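Chromosomal replication initiator protein DnaA (Helicobacter pylori, PDB 2WP0) probably initiates chromosomal replication by binding the origin as an ATP complex, with its N-terminal domain I involved in oligomerization and in binding regulators. Local coordinates at residues 30-35 with 48-53; 65-70 with 82-87. All blocks are in the same frame, centred on the assembly; numbering follows the deposited sequence.

Contact 1 (30-35 with 48-53); sequences FSQLKY and YAPNQV
The carbonyl oxygen of Y48 is approached by three groups of segment 30-35. K34 N donates a hydrogen bond to Y48 O at 2.8 Å, with 148° at the hydrogen. L33 adds a CA-H...O contact, its CA 3.4 Å from Y48 O, and its CD1 methyl also reaches that oxygen. The return bond runs from Y48 N to K34 O and is straighter, at 167°, though its modelled length of 2.5 Å is short and doubtful; together the two bonds make K34 and Y48 an antiparallel hydrogen-bonded pair. Their side chains leave the sheet on the same face. With CG set between its backbone N and carbonyl carbon (chi1 65°), K34 brings that atom to 3.8 Å from Y48 CB before its chain turns off. Toward the domain interior, L33 CD1 lies 4.2 Å from A49 CB.

At the turn end, the side chains of Q32 and P50 cross at about a right angle, Q32 OE1 lying 3.6 Å from P50 CG. Separately, P50 CD approaches the backbone oxygen of Q32 at 3.5 Å, while Q32 NE2 hydrogen-bonds N28 O and the backbone of another protein in the assembly. N51 then N-caps helix 52-71. This is a short beta hairpin, strands 34-35 and 44-49, in the KH-like fold of DnaA domain I.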
ATOM      1  N   PHE D  30      -1.903 -14.775 -34.324  1.00 41.98           N
ATOM      2  CA  PHE D  30      -1.331 -14.793 -35.668  1.00 43.86           C
ATOM      3  C   PHE D  30      -2.347 -14.779 -36.811  1.00 44.48           C
ATOM      4  O   PHE D  30      -2.124 -14.123 -37.822  1.00 45.53           O
ATOM      5  CB  PHE D  30      -0.355 -15.952 -35.816  1.00 44.30           C
ATOM      6  CG  PHE D  30       0.888 -15.790 -35.010  1.00 44.30           C
ATOM      7  CD1 PHE D  30       1.879 -14.910 -35.409  1.00 45.56           C
ATOM      8  CD2 PHE D  30       1.075 -16.512 -33.847  1.00 43.65           C
ATOM      9  CE1 PHE D  30       3.046 -14.765 -34.668  1.00 46.12           C
ATOM     10  CE2 PHE D  30       2.245 -16.369 -33.089  1.00 43.43           C
ATOM     11  CZ  PHE D  30       3.227 -15.503 -33.507  1.00 44.85           C
ATOM     12  N   SER D  31      -3.454 -15.492 -36.644  1.00 37.54           N
ATOM     13  CA  SER D  31      -4.488 -15.547 -37.672  1.00 38.49           C
ATOM     14  C   SER D  31      -5.001 -14.164 -38.108  1.00 38.34           C
ATOM     15  O   SER D  31      -5.418 -13.975 -39.261  1.00 39.92           O
ATOM     16  CB  SER D  31      -5.654 -16.360 -37.145  1.00 38.55           C
ATOM     17  OG  SER D  31      -5.914 -16.004 -35.801  1.00 35.96           O
ATOM     18  N   GLN D  32      -4.963 -13.208 -37.175  1.00 57.15           N
ATOM     19  CA  GLN D  32      -5.469 -11.848 -37.376  1.00 56.15           C
ATOM     20  C   GLN D  32      -4.503 -10.929 -38.115  1.00 57.45           C
ATOM     21  O   GLN D  32      -4.829  -9.777 -38.424  1.00 57.13           O
ATOM     22  CB  GLN D  32      -5.760 -11.218 -36.024  1.00 53.29           C
ATOM     23  CG  GLN D  32      -6.730 -11.992 -35.148  1.00 51.45           C
ATOM     24  CD  GLN D  32      -7.334 -11.102 -34.081  1.00 49.94           C
ATOM     25  OE1 GLN D  32      -7.963 -10.083 -34.386  1.00 49.27           O
ATOM     26  NE2 GLN D  32      -7.138 -11.471 -32.826  1.00 49.73           N
ATOM     27  N   LEU D  33      -3.308 -11.454 -38.360  1.00 31.30           N
ATOM     28  CA  LEU D  33      -2.220 -10.754 -39.022  1.00 32.95           C
ATOM     29  C   LEU D  33      -2.450 -10.776 -40.533  1.00 31.70           C
ATOM     30  O   LEU D  33      -2.960 -11.762 -41.076  1.00 32.09           O
ATOM     31  CB  LEU D  33      -0.933 -11.503 -38.696  1.00 31.88           C
ATOM     32  CG  LEU D  33       0.327 -10.749 -38.334  1.00 33.75           C
ATOM     33  CD1 LEU D  33      -0.078  -9.402 -37.835  1.00 33.40           C
ATOM     34  CD2 LEU D  33       1.054 -11.545 -37.271  1.00 32.91           C
ATOM     35  N   LYS D  34      -2.092  -9.717 -41.240  1.00 63.47           N
ATOM     36  CA  LYS D  34      -2.206  -9.842 -42.678  1.00 66.72           C
ATOM     37  C   LYS D  34      -1.178  -9.085 -43.472  1.00 67.84           C
ATOM     38  O   LYS D  34      -0.748  -8.001 -43.087  1.00 65.49           O
ATOM     39  CB  LYS D  34      -3.616  -9.549 -43.156  1.00 65.39           C
ATOM     40  CG  LYS D  34      -4.086  -8.151 -42.950  1.00 64.53           C
ATOM     41  CD  LYS D  34      -5.583  -8.201 -42.985  1.00 63.34           C
ATOM     42  CE  LYS D  34      -6.010  -9.402 -43.811  1.00 64.99           C
ATOM     43  NZ  LYS D  34      -7.271  -9.992 -43.304  1.00 64.77           N
ATOM     44  N   TYR D  35      -0.810  -9.686 -44.601  1.00 57.67           N
ATOM     45  CA  TYR D  35       0.387  -9.304 -45.329  1.00 57.23           C
ATOM     46  C   TYR D  35       0.233  -8.045 -46.167  1.00 57.25           C
ATOM     47  O   TYR D  35      -0.857  -7.724 -46.654  1.00 58.75           O
ATOM     48  CB  TYR D  35       0.870 -10.464 -46.198  1.00 59.78           C
ATOM     49  CG  TYR D  35       2.269 -10.271 -46.742  1.00 58.99           C
ATOM     50  CD1 TYR D  35       3.308  -9.856 -45.910  1.00 56.26           C
ATOM     51  CD2 TYR D  35       2.552 -10.508 -48.080  1.00 60.89           C
ATOM     52  CE1 TYR D  35       4.583  -9.684 -46.394  1.00 55.62           C
ATOM     53  CE2 TYR D  35       3.820 -10.337 -48.571  1.00 60.40           C
ATOM     54  CZ  TYR D  35       4.833  -9.927 -47.728  1.00 57.80           C
ATOM     55  OH  TYR D  35       6.103  -9.754 -48.233  1.00 57.95           O
ATOM     56  N   TYR D  48      -0.313  -6.216 -41.384  1.00 44.78           N
ATOM     57  CA  TYR D  48      -1.302  -5.415 -40.705  1.00 44.04           C
ATOM     58  C   TYR D  48      -1.917  -6.221 -39.569  1.00 42.76           C
ATOM     59  O   TYR D  48      -2.119  -7.424 -39.682  1.00 43.74           O
ATOM     60  CB  TYR D  48      -2.386  -4.973 -41.681  1.00 45.14           C
ATOM     61  CG  TYR D  48      -1.993  -3.806 -42.550  1.00 43.52           C
ATOM     62  CD1 TYR D  48      -1.545  -2.611 -41.989  1.00 40.02           C
ATOM     63  CD2 TYR D  48      -2.091  -3.882 -43.934  1.00 45.58           C
ATOM     64  CE1 TYR D  48      -1.196  -1.521 -42.784  1.00 37.75           C
ATOM     65  CE2 TYR D  48      -1.748  -2.799 -44.744  1.00 44.18           C
ATOM     66  CZ  TYR D  48      -1.300  -1.619 -44.160  1.00 39.73           C
ATOM     67  OH  TYR D  48      -0.967  -0.545 -44.961  1.00 39.15           O
ATOM     68  N   ALA D  49      -2.174  -5.551 -38.458  1.00 36.55           N
ATOM     69  CA  ALA D  49      -3.007  -6.095 -37.401  1.00 34.62           C
ATOM     70  C   ALA D  49      -4.200  -5.160 -37.249  1.00 31.26           C
ATOM     71  O   ALA D  49      -4.082  -3.948 -37.433  1.00 31.00           O
ATOM     72  CB  ALA D  49      -2.228  -6.203 -36.107  1.00 33.77           C
ATOM     73  N   PRO D  50      -5.357  -5.719 -36.913  1.00 56.14           N
ATOM     74  CA  PRO D  50      -6.615  -4.973 -36.902  1.00 54.67           C
ATOM     75  C   PRO D  50      -6.519  -3.757 -36.005  1.00 51.53           C
ATOM     76  O   PRO D  50      -7.030  -2.695 -36.349  1.00 51.14           O
ATOM     77  CB  PRO D  50      -7.599  -5.961 -36.286  1.00 52.57           C
ATOM     78  CG  PRO D  50      -6.947  -7.300 -36.418  1.00 54.79           C
ATOM     79  CD  PRO D  50      -5.495  -7.065 -36.341  1.00 55.47           C
ATOM     80  N   ASN D  51      -5.866  -3.910 -34.862  1.00 46.48           N
ATOM     81  CA  ASN D  51      -5.788  -2.815 -33.917  1.00 43.79           C
ATOM     82  C   ASN D  51      -4.418  -2.669 -33.249  1.00 44.06           C
ATOM     83  O   ASN D  51      -3.494  -3.463 -33.476  1.00 45.98           O
ATOM     84  CB  ASN D  51      -6.867  -2.983 -32.864  1.00 40.15           C
ATOM     85  CG  ASN D  51      -6.770  -4.305 -32.162  1.00 39.29           C
ATOM     86  OD1 ASN D  51      -5.797  -4.576 -31.461  1.00 39.43           O
ATOM     87  ND2 ASN D  51      -7.764  -5.156 -32.361  1.00 40.10           N
ATOM     88  N   GLN D  52      -4.307  -1.647 -32.408  1.00 49.79           N
ATOM     89  CA  GLN D  52      -3.042  -1.279 -31.785  1.00 49.01           C
ATOM     90  C   GLN D  52      -2.494  -2.276 -30.758  1.00 47.39           C
ATOM     91  O   GLN D  52      -1.302  -2.601 -30.793  1.00 47.83           O
ATOM     92  CB  GLN D  52      -3.158   0.098 -31.142  1.00 47.93           C
ATOM     93  CG  GLN D  52      -1.841   0.657 -30.644  1.00 45.24           C
ATOM     94  CD  GLN D  52      -0.791   0.739 -31.734  1.00 44.72           C
ATOM     95  OE1 GLN D  52      -0.986   1.392 -32.759  1.00 45.71           O
ATOM     96  NE2 GLN D  52       0.336   0.078 -31.513  1.00 43.94           N
ATOM     97  N   VAL D  53      -3.336  -2.735 -29.835  1.00 28.23           N
ATOM     98  CA  VAL D  53      -2.892  -3.712 -28.848  1.00 26.84           C
ATOM     99  C   VAL D  53      -2.363  -4.970 -29.531  1.00 27.67           C
ATOM    100  O   VAL D  53      -1.344  -5.525 -29.110  1.00 27.57           O
ATOM    101  CB  VAL D  53      -4.009  -4.116 -27.884  1.00 25.45           C
ATOM    102  CG1 VAL D  53      -3.616  -5.365 -27.099  1.00 24.68           C
ATOM    103  CG2 VAL D  53      -4.319  -2.992 -26.955  1.00 23.63           C
TER

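Contact 2 (65-70 with 82-87); sequences LLKEIL and SVDVRI
A beta-alpha-beta unit brings V85 of its second strand under L66, K67 and L70 of the connecting helix. Helix 65-70 passes strand 84-87 with an axis separation of 7.4 Å and an angle of 134° between their directions, so the helix runs back obliquely over the sheet.

V85 points its side chain at the helix and spreads its two methyls between three neighbours. CG1, anti to the carbonyl carbon (chi1 -60°), receives L66 CB at 3.8 Å and L70 CD1 at 3.3 Å. CG2 lies instead under the aliphatic part of K67, whose CD is 3.4 Å away. L70 also overlaps V83: its CD1 is 3.8 Å from V83 CG1, the two side chains crossing at a slant. Beyond the segments, A45 and F47 of strand 44-49 pack on L70 and V85 respectively, while M77 touches V83.

K67 is bent at chi2 and carries its chain along the solvent-exposed margin of the apolar patch, with CG 3.7 Å from the backbone oxygen of V83. D84 starts away from the helix, yet its carboxylate comes nearer, the two side chains lying side by side and pointing the same way. The resulting salt bridge, K67 NZ to D84 OD1 at 3.6 Å, is long, and the position of that oxygen is doubtful. On the same strand, R86 adds a charge-only pairing, NH2 to D84 OD2 at 4.0 Å, without a directed N-H. With leucines of the helix on valines of segment 82-87 and a loose charged border, helix 52-71 packed across strand 84-89 is the helix-on-sheet layer of a beta-alpha-beta crossover, here in the KH-like domain I of DnaA.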
ATOM      1  N   LEU D  65      10.328 -14.281 -33.224  1.00 36.21           N
ATOM      2  CA  LEU D  65       9.857 -15.501 -33.861  1.00 35.91           C
ATOM      3  C   LEU D  65       9.582 -15.289 -35.330  1.00 36.21           C
ATOM      4  O   LEU D  65       9.899 -16.142 -36.133  1.00 37.90           O
ATOM      5  CB  LEU D  65       8.583 -16.009 -33.198  1.00 34.81           C
ATOM      6  CG  LEU D  65       8.766 -17.061 -32.105  1.00 34.94           C
ATOM      7  CD1 LEU D  65       7.579 -17.095 -31.105  1.00 33.86           C
ATOM      8  CD2 LEU D  65       9.036 -18.424 -32.758  1.00 35.66           C
ATOM      9  N   LEU D  66       8.982 -14.159 -35.685  1.00 39.11           N
ATOM     10  CA  LEU D  66       8.654 -13.894 -37.085  1.00 37.29           C
ATOM     11  C   LEU D  66       9.877 -13.557 -37.909  1.00 37.85           C
ATOM     12  O   LEU D  66      10.051 -14.086 -39.008  1.00 40.30           O
ATOM     13  CB  LEU D  66       7.672 -12.763 -37.222  1.00 37.89           C
ATOM     14  CG  LEU D  66       6.369 -13.080 -36.526  1.00 36.08           C
ATOM     15  CD1 LEU D  66       5.116 -12.885 -37.366  1.00 36.76           C
ATOM     16  CD2 LEU D  66       6.382 -14.367 -35.705  1.00 35.71           C
ATOM     17  N   LYS D  67      10.704 -12.653 -37.399  1.00 56.99           N
ATOM     18  CA  LYS D  67      11.963 -12.391 -38.051  1.00 56.93           C
ATOM     19  C   LYS D  67      12.624 -13.747 -38.332  1.00 60.99           C
ATOM     20  O   LYS D  67      12.898 -14.106 -39.481  1.00 63.13           O
ATOM     21  CB  LYS D  67      12.847 -11.522 -37.162  1.00 52.08           C
ATOM     22  CG  LYS D  67      12.729 -10.028 -37.418  1.00 47.79           C
ATOM     23  CD  LYS D  67      12.203  -9.269 -36.208  1.00 43.12           C
ATOM     24  CE  LYS D  67      12.732  -7.820 -36.187  1.00 41.25           C
ATOM     25  NZ  LYS D  67      12.404  -7.038 -34.937  1.00 38.14           N
ATOM     26  N   GLU D  68      12.845 -14.505 -37.266  1.00 45.53           N
ATOM     27  CA  GLU D  68      13.432 -15.836 -37.351  1.00 48.76           C
ATOM     28  C   GLU D  68      12.821 -16.645 -38.487  1.00 51.54           C
ATOM     29  O   GLU D  68      13.370 -16.718 -39.579  1.00 53.54           O
ATOM     30  CB  GLU D  68      13.215 -16.561 -36.025  1.00 48.73           C
ATOM     31  CG  GLU D  68      13.809 -17.943 -35.954  1.00 51.83           C
ATOM     32  CD  GLU D  68      14.176 -18.320 -34.533  1.00 52.67           C
ATOM     33  OE1 GLU D  68      13.273 -18.576 -33.705  1.00 51.26           O
ATOM     34  OE2 GLU D  68      15.384 -18.341 -34.228  1.00 54.73           O
ATOM     35  N   ILE D  69      11.676 -17.254 -38.202  1.00 48.62           N
ATOM     36  CA  ILE D  69      10.864 -17.965 -39.192  1.00 49.74           C
ATOM     37  C   ILE D  69      11.019 -17.468 -40.639  1.00 51.41           C
ATOM     38  O   ILE D  69      11.185 -18.276 -41.555  1.00 53.86           O
ATOM     39  CB  ILE D  69       9.375 -17.899 -38.810  1.00 48.00           C
ATOM     40  CG1 ILE D  69       9.130 -18.651 -37.497  1.00 45.82           C
ATOM     41  CG2 ILE D  69       8.508 -18.422 -39.954  1.00 48.39           C
ATOM     42  CD1 ILE D  69       7.688 -18.712 -37.104  1.00 42.47           C
ATOM     43  N   LEU D  70      10.956 -16.150 -40.835  1.00 55.12           N
ATOM     44  CA  LEU D  70      11.077 -15.552 -42.164  1.00 56.02           C
ATOM     45  C   LEU D  70      12.472 -15.706 -42.780  1.00 57.79           C
ATOM     46  O   LEU D  70      12.600 -16.159 -43.927  1.00 60.31           O
ATOM     47  CB  LEU D  70      10.693 -14.075 -42.130  1.00 52.39           C
ATOM     48  CG  LEU D  70       9.207 -13.736 -42.141  1.00 51.29           C
ATOM     49  CD1 LEU D  70       8.991 -12.233 -42.325  1.00 50.49           C
ATOM     50  CD2 LEU D  70       8.513 -14.518 -43.241  1.00 54.24           C
ATOM     51  N   SER D  82      18.268 -12.126 -43.541  1.00 91.94           N
ATOM     52  CA  SER D  82      17.918 -11.676 -42.197  1.00 87.96           C
ATOM     53  C   SER D  82      16.647 -10.816 -42.123  1.00 84.52           C
ATOM     54  O   SER D  82      16.506 -10.010 -41.191  1.00 80.17           O
ATOM     55  CB  SER D  82      19.088 -10.886 -41.600  1.00 84.50           C
ATOM     56  OG  SER D  82      18.882 -10.612 -40.224  1.00 81.04           O
ATOM     57  N   VAL D  83      15.724 -11.010 -43.067  1.00 64.37           N
ATOM     58  CA  VAL D  83      14.500 -10.191 -43.188  1.00 61.85           C
ATOM     59  C   VAL D  83      13.875  -9.674 -41.883  1.00 58.48           C
ATOM     60  O   VAL D  83      13.655 -10.431 -40.937  1.00 59.91           O
ATOM     61  CB  VAL D  83      13.413 -10.918 -44.022  1.00 65.89           C
ATOM     62  CG1 VAL D  83      12.653 -11.900 -43.166  1.00 69.40           C
ATOM     63  CG2 VAL D  83      12.458  -9.908 -44.645  1.00 63.86           C
ATOM     64  N   ASP D  84      13.604  -8.370 -41.862  1.00 68.51           N
ATOM     65  CA  ASP D  84      13.020  -7.674 -40.714  1.00 64.94           C
ATOM     66  C   ASP D  84      11.494  -7.757 -40.818  1.00 66.14           C
ATOM     67  O   ASP D  84      10.944  -7.819 -41.920  1.00 68.32           O
ATOM     68  CB  ASP D  84      13.497  -6.205 -40.722  1.00 60.19           C
ATOM     69  CG  ASP D  84      13.108  -5.424 -39.463  1.00 56.63           C
ATOM     70  OD1 ASP D  84      12.789  -6.041 -38.420  1.00 57.27           O
ATOM     71  OD2 ASP D  84      13.140  -4.169 -39.520  1.00 53.40           O
ATOM     72  N   VAL D  85      10.801  -7.780 -39.684  1.00 64.34           N
ATOM     73  CA  VAL D  85       9.344  -7.751 -39.712  1.00 65.27           C
ATOM     74  C   VAL D  85       8.823  -6.462 -39.091  1.00 61.07           C
ATOM     75  O   VAL D  85       9.332  -5.999 -38.060  1.00 58.23           O
ATOM     76  CB  VAL D  85       8.712  -8.963 -39.010  1.00 68.79           C
ATOM     77  CG1 VAL D  85       9.143 -10.256 -39.678  1.00 73.45           C
ATOM     78  CG2 VAL D  85       9.085  -8.974 -37.547  1.00 67.21           C
ATOM     79  N   ARG D  86       7.823  -5.876 -39.742  1.00 84.77           N
ATOM     80  CA  ARG D  86       7.170  -4.687 -39.235  1.00 81.43           C
ATOM     81  C   ARG D  86       5.678  -4.891 -39.350  1.00 83.63           C
ATOM     82  O   ARG D  86       5.149  -4.989 -40.448  1.00 86.03           O
ATOM     83  CB  ARG D  86       7.580  -3.459 -40.042  1.00 79.21           C
ATOM     84  CG  ARG D  86       6.947  -2.154 -39.548  1.00 75.79           C
ATOM     85  CD  ARG D  86       7.926  -1.386 -38.643  1.00 74.20           C
ATOM     86  NE  ARG D  86       9.219  -1.172 -39.281  1.00 73.75           N
ATOM     87  CZ  ARG D  86      10.305  -0.693 -38.670  1.00 72.59           C
ATOM     88  NH1 ARG D  86      10.258  -0.358 -37.384  1.00 72.03           N
ATOM     89  NH2 ARG D  86      11.455  -0.550 -39.346  1.00 71.50           N
ATOM     90  N   ILE D  87       5.000  -4.980 -38.214  1.00 45.36           N
ATOM     91  CA  ILE D  87       3.542  -5.047 -38.225  1.00 47.12           C
ATOM     92  C   ILE D  87       2.896  -3.715 -37.806  1.00 44.03           C
ATOM     93  O   ILE D  87       3.455  -2.974 -36.990  1.00 40.53           O
ATOM     94  CB  ILE D  87       3.015  -6.216 -37.391  1.00 50.13           C
ATOM     95  CG1 ILE D  87       1.805  -5.764 -36.590  1.00 49.57           C
ATOM     96  CG2 ILE D  87       4.093  -6.762 -36.481  1.00 48.78           C
ATOM     97  CD1 ILE D  87       0.921  -6.888 -36.208  1.00 52.42           C
TER

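Overall arrangement
The two contacts illustrate how one small sheet is built and then covered by a helix. Contact 1 pairs outer strand 34-35 with strand 44-49 mainly through backbone hydrogen bonds; contact 2 sets helix 52-71 against strand 84-89 mainly through side-chain packing. Both are partly buried and have centres about 15 Å apart on opposite sides of the chain's centre; segment 48-53 runs into the start of helix 52-71, while contact 2 uses its last turns. They meet in the interior, where I87 packs on L33 and A49, and F30 on L66. Another protein of the assembly reaches contact 1, but no other chain of the assembly touches contact 2, whose border is charged.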